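Local coordinates for protein ferritin heavy chain (Trichoplusia ni, PDB 1Z6O) that oxidises ferrous iron and takes it up for storage in the ferritin shell it builds together with light chains, at residues M17-S20 and C21-M25; L150-Q153 and Y154-Q157. All blocks are in the same frame, centred on the assembly; numbering follows the deposited sequence.

Contact 1. Residues M17-S20 and C21-M25; sequences MHRS and CRNSM
R22 folds back over the backbone at H18 and R19, with its edge toward M17 O, in the first turn of helix 19-47, the opening helix of the ferritin four-helix bundle; H18 is at the N-cap position. The aliphatic chain of R22 runs out nearly straight and bends at chi3 (58°), which swings the guanidinium back toward the helix start: R19 CA and H18 O lie over its face, with R22 NH2 3.8 Å from R19 CA, while M17 O sits near the group's plane, 3.4 Å from R22 NH1. A long, weak ion pair with E83 also reaches this arginine. From the buried side M17 reaches along the turn, its methyl end CE packing 3.8 Å from SG of C21, the cysteine whose disulfide with C130 ties this turn to helix 105-132. R19, exposed and bent at chi3, holds its guanidinium beside that of R22: R22 NH2 lies over one face of it, the planes 86° apart and the two NH2 atoms 4.1 Å apart, so the like charges meet nearly at right angles rather than stacked. The first i to i+4 backbone bonds are R22 N to H18 O and N23 N to R19 O. At S20 O, S24 N is joined by a water that donates to the same carbonyl over 2.7 Å and is also hydrogen-bonded to S24 OG.

Contact 2. Residues L150-Q153 and Y154-Q157; sequences LEEQ and YKGQ
Two consecutive turns of helix 139-168, the fourth long helix of the ferritin bundle, meet beside the iron site. Four successive i to i+4 backbone bonds join them, from Y154 N to L150 O through Q157 N to Q153 O, the last spanning 2.9 Å. On the outer side K155 lies across the two acidic residues one turn earlier. Its chain bends at chi3 (-56°), which brings CE back to within 3.6 Å of E151 O and sets the ammonium between the carboxylates: NZ forms a salt bridge with E152 OE2 at 3.6 Å and stands 4.0 Å from E151 OE2, near enough for attraction but beyond a salt bridge. The methylene chain also lines the E151 carboxylate, with K155 CD 3.5 Å from E151 OE2. The other oxygen of that group, OE1, is hydrogen-bonded to H140 of the second subunit. The Y154 ring, with CG anti to its carbonyl carbon (chi1 -71°), comes back along the helix to L150, where CE1 is 4.0 Å from L150 CB and CD1 approaches L150 O to 3.2 Å. R81 of the second subunit makes a cation-pi contact with this ring. Q153 is turned into the bundle, and its NE2 donates to both E116 OE1 and T120 OG1, so that the amide is gripped by two acceptors on helix 105-132. Since E116 is inferred to bind the second iron, Q153 probably helps to position that carboxylate, a second-shell role beside the ferroxidase diiron centre of ferritin heavy chains.

Overall arrangement
From the N terminus, an extended arm leads to contact 1, at the start of helix 19-47; helices 54-80 and 105-132 follow before contact 2, midway along helix 139-168. Each contact is local within one helix and closes no long loop, and they come in series without nesting or crossing. Their centres lie 23 Å apart, and their nearest atoms about 11 Å. Helix 105-132 links them: it carries C130, bonded to C21 of contact 1, and E116, the partner of Q153 in contact 2. Contact 1 belongs to one end of the bundle, whereas contact 2 borders both the iron site and the interface with a second subunit.

Contact 1. Residues M17-S20 and C21-M25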
loop_
_atom_site.group_PDB
_atom_site.type_symbol
_atom_site.label_atom_id
_atom_site.label_comp_id
_atom_site.label_asym_id
_atom_site.label_seq_id
_atom_site.Cartn_x
_atom_site.Cartn_y
_atom_site.Cartn_z
ATOM N N MET M 17 20.927 39.550 38.608
ATOM C CA MET M 17 21.261 40.632 37.689
ATOM C C MET M 17 21.505 41.939 38.436
ATOM O O MET M 17 20.846 42.222 39.437
ATOM C CB MET M 17 20.139 40.848 36.668
ATOM C CG MET M 17 20.072 39.753 35.598
ATOM S SD MET M 17 18.889 40.187 34.294
ATOM C CE MET M 17 19.692 41.635 33.580
ATOM N N HIS M 18 22.457 42.728 37.956
ATOM C CA HIS M 18 22.729 44.016 38.590
ATOM C C HIS M 18 22.033 45.135 37.839
ATOM O O HIS M 18 21.644 44.985 36.673
ATOM C CB HIS M 18 24.237 44.255 38.714
ATOM C CG HIS M 18 24.836 43.573 39.904
ATOM N ND1 HIS M 18 24.606 42.241 40.190
ATOM C CD2 HIS M 18 25.613 44.045 40.910
ATOM C CE1 HIS M 18 25.213 41.925 41.322
ATOM N NE2 HIS M 18 25.830 43.000 41.778
ATOM N N ARG M 19 21.877 46.264 38.520
ATOM C CA ARG M 19 21.147 47.405 37.990
ATOM C C ARG M 19 21.543 48.002 36.652
ATOM O O ARG M 19 20.684 48.263 35.811
ATOM C CB ARG M 19 21.113 48.518 39.054
ATOM C CG ARG M 19 20.504 49.833 38.570
ATOM C CD ARG M 19 20.102 50.728 39.747
ATOM N NE ARG M 19 18.783 50.356 40.263
ATOM C CZ ARG M 19 17.625 50.712 39.703
ATOM N NH1 ARG M 19 17.607 51.465 38.606
ATOM N NH2 ARG M 19 16.479 50.297 40.230
ATOM N N SER M 20 22.826 48.246 36.442
ATOM C CA SER M 20 23.229 48.854 35.183
ATOM C C SER M 20 22.860 47.949 33.994
ATOM O O SER M 20 22.329 48.402 32.977
ATOM C CB SER M 20 24.732 49.133 35.207
ATOM O OG SER M 20 25.161 49.601 33.943
ATOM N N CYS M 21 23.145 46.666 34.134
ATOM C CA CYS M 21 22.834 45.696 33.086
ATOM C C CYS M 21 21.311 45.608 32.887
ATOM O O CYS M 21 20.810 45.656 31.762
ATOM C CB CYS M 21 23.417 44.341 33.491
ATOM S SG CYS M 21 23.058 42.979 32.340
ATOM N N ARG M 22 20.567 45.505 33.983
ATOM C CA ARG M 22 19.120 45.417 33.877
ATOM C C ARG M 22 18.530 46.663 33.217
ATOM O O ARG M 22 17.644 46.560 32.371
ATOM C CB ARG M 22 18.497 45.200 35.260
ATOM C CG ARG M 22 17.009 44.879 35.204
ATOM C CD ARG M 22 16.475 44.468 36.577
ATOM N NE ARG M 22 16.707 45.518 37.562
ATOM C CZ ARG M 22 17.552 45.421 38.584
ATOM N NH1 ARG M 22 18.254 44.309 38.777
ATOM N NH2 ARG M 22 17.720 46.454 39.398
ATOM N N ASN M 23 19.021 47.845 33.584
ATOM C CA ASN M 23 18.499 49.060 32.971
ATOM C C ASN M 23 18.824 49.126 31.481
ATOM O O ASN M 23 18.015 49.619 30.697
ATOM C CB ASN M 23 19.024 50.313 33.696
ATOM C CG ASN M 23 18.351 50.516 35.054
ATOM O OD1 ASN M 23 17.289 49.949 35.318
ATOM N ND2 ASN M 23 18.959 51.328 35.909
ATOM N N SER M 24 20.002 48.652 31.080
ATOM C CA SER M 24 20.344 48.659 29.654
ATOM C C SER M 24 19.423 47.700 28.896
ATOM O O SER M 24 19.049 47.972 27.759
ATOM C CB SER M 24 21.804 48.234 29.421
ATOM O OG SER M 24 22.683 49.233 29.884
ATOM N N MET M 25 19.072 46.577 29.520
ATOM C CA MET M 25 18.163 45.619 28.885
ATOM C C MET M 25 16.774 46.245 28.728
ATOM O O MET M 25 16.125 46.071 27.696
ATOM C CB MET M 25 18.047 44.343 29.730
ATOM C CG MET M 25 19.253 43.424 29.615
ATOM S SD MET M 25 19.212 42.503 28.033
ATOM C CE MET M 25 17.991 41.208 28.462
HETATM O O HOH W 1 22.752 50.976 32.239
#

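Contact 2. Residues L150-Q153 and Y154-Q157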
loop_
_atom_site.group_PDB
_atom_site.type_symbol
_atom_site.label_atom_id
_atom_site.label_comp_id
_atom_site.label_asym_id
_atom_site.label_seq_id
_atom_site.Cartn_x
_atom_site.Cartn_y
_atom_site.Cartn_z
ATOM N N LEU M 150 23.413 39.485 18.345
ATOM C CA LEU M 150 24.360 40.038 17.371
ATOM C C LEU M 150 24.405 39.188 16.103
ATOM O O LEU M 150 24.572 39.712 15.004
ATOM C CB LEU M 150 25.767 40.173 17.971
ATOM C CG LEU M 150 25.924 41.306 18.999
ATOM C CD1 LEU M 150 27.412 41.443 19.397
ATOM C CD2 LEU M 150 25.427 42.633 18.390
ATOM N N GLU M 151 24.255 37.877 16.248
ATOM C CA GLU M 151 24.260 36.987 15.080
ATOM C C GLU M 151 23.164 37.443 14.099
ATOM O O GLU M 151 23.409 37.629 12.901
ATOM C CB GLU M 151 23.989 35.549 15.533
ATOM C CG GLU M 151 23.760 34.543 14.410
ATOM C CD GLU M 151 24.993 34.315 13.560
ATOM O OE1 GLU M 151 26.101 34.702 13.994
ATOM O OE2 GLU M 151 24.861 33.737 12.460
ATOM N N GLU M 152 21.959 37.643 14.619
ATOM C CA GLU M 152 20.844 38.082 13.786
ATOM C C GLU M 152 21.119 39.473 13.194
ATOM O O GLU M 152 20.772 39.751 12.037
ATOM C CB GLU M 152 19.556 38.122 14.614
ATOM C CG GLU M 152 18.320 37.838 13.798
ATOM C CD GLU M 152 18.281 36.398 13.287
ATOM O OE1 GLU M 152 17.446 36.101 12.404
ATOM O OE2 GLU M 152 19.082 35.565 13.775
ATOM N N GLN M 153 21.731 40.351 13.986
ATOM C CA GLN M 153 22.034 41.701 13.508
ATOM C C GLN M 153 23.003 41.723 12.337
ATOM O O GLN M 153 22.744 42.391 11.335
ATOM C CB GLN M 153 22.637 42.571 14.627
ATOM C CG GLN M 153 21.634 43.023 15.698
ATOM C CD GLN M 153 20.383 43.623 15.084
ATOM O OE1 GLN M 153 19.312 43.022 15.138
ATOM N NE2 GLN M 153 20.517 44.803 14.473
ATOM N N TYR M 154 24.127 41.015 12.454
ATOM C CA TYR M 154 25.104 41.060 11.371
ATOM C C TYR M 154 24.594 40.437 10.086
ATOM O O TYR M 154 24.845 40.967 9.004
ATOM C CB TYR M 154 26.440 40.437 11.805
ATOM C CG TYR M 154 27.179 41.320 12.801
ATOM C CD1 TYR M 154 27.351 40.918 14.126
ATOM C CD2 TYR M 154 27.670 42.578 12.423
ATOM C CE1 TYR M 154 27.992 41.752 15.061
ATOM C CE2 TYR M 154 28.318 43.415 13.346
ATOM C CZ TYR M 154 28.472 42.990 14.664
ATOM O OH TYR M 154 29.115 43.794 15.581
ATOM N N LYS M 155 23.867 39.328 10.190
ATOM C CA LYS M 155 23.312 38.701 8.989
ATOM C C LYS M 155 22.286 39.645 8.357
ATOM O O LYS M 155 22.244 39.806 7.134
ATOM C CB LYS M 155 22.611 37.380 9.338
ATOM C CG LYS M 155 23.561 36.256 9.709
ATOM C CD LYS M 155 22.798 34.951 9.948
ATOM C CE LYS M 155 21.713 35.112 11.017
ATOM N NZ LYS M 155 21.004 33.836 11.325
ATOM N N GLY M 156 21.459 40.262 9.199
ATOM C CA GLY M 156 20.433 41.175 8.708
ATOM C C GLY M 156 21.007 42.398 8.006
ATOM O O GLY M 156 20.486 42.832 6.977
ATOM N N GLN M 157 22.068 42.971 8.567
ATOM C CA GLN M 157 22.709 44.137 7.957
ATOM C C GLN M 157 23.270 43.780 6.589
ATOM O O GLN M 157 23.093 44.521 5.627
ATOM C CB GLN M 157 23.862 44.657 8.843
ATOM C CG GLN M 157 23.375 45.312 10.118
ATOM C CD GLN M 157 24.495 45.661 11.088
ATOM O OE1 GLN M 157 25.655 45.226 10.950
ATOM N NE2 GLN M 157 24.150 46.430 12.083
#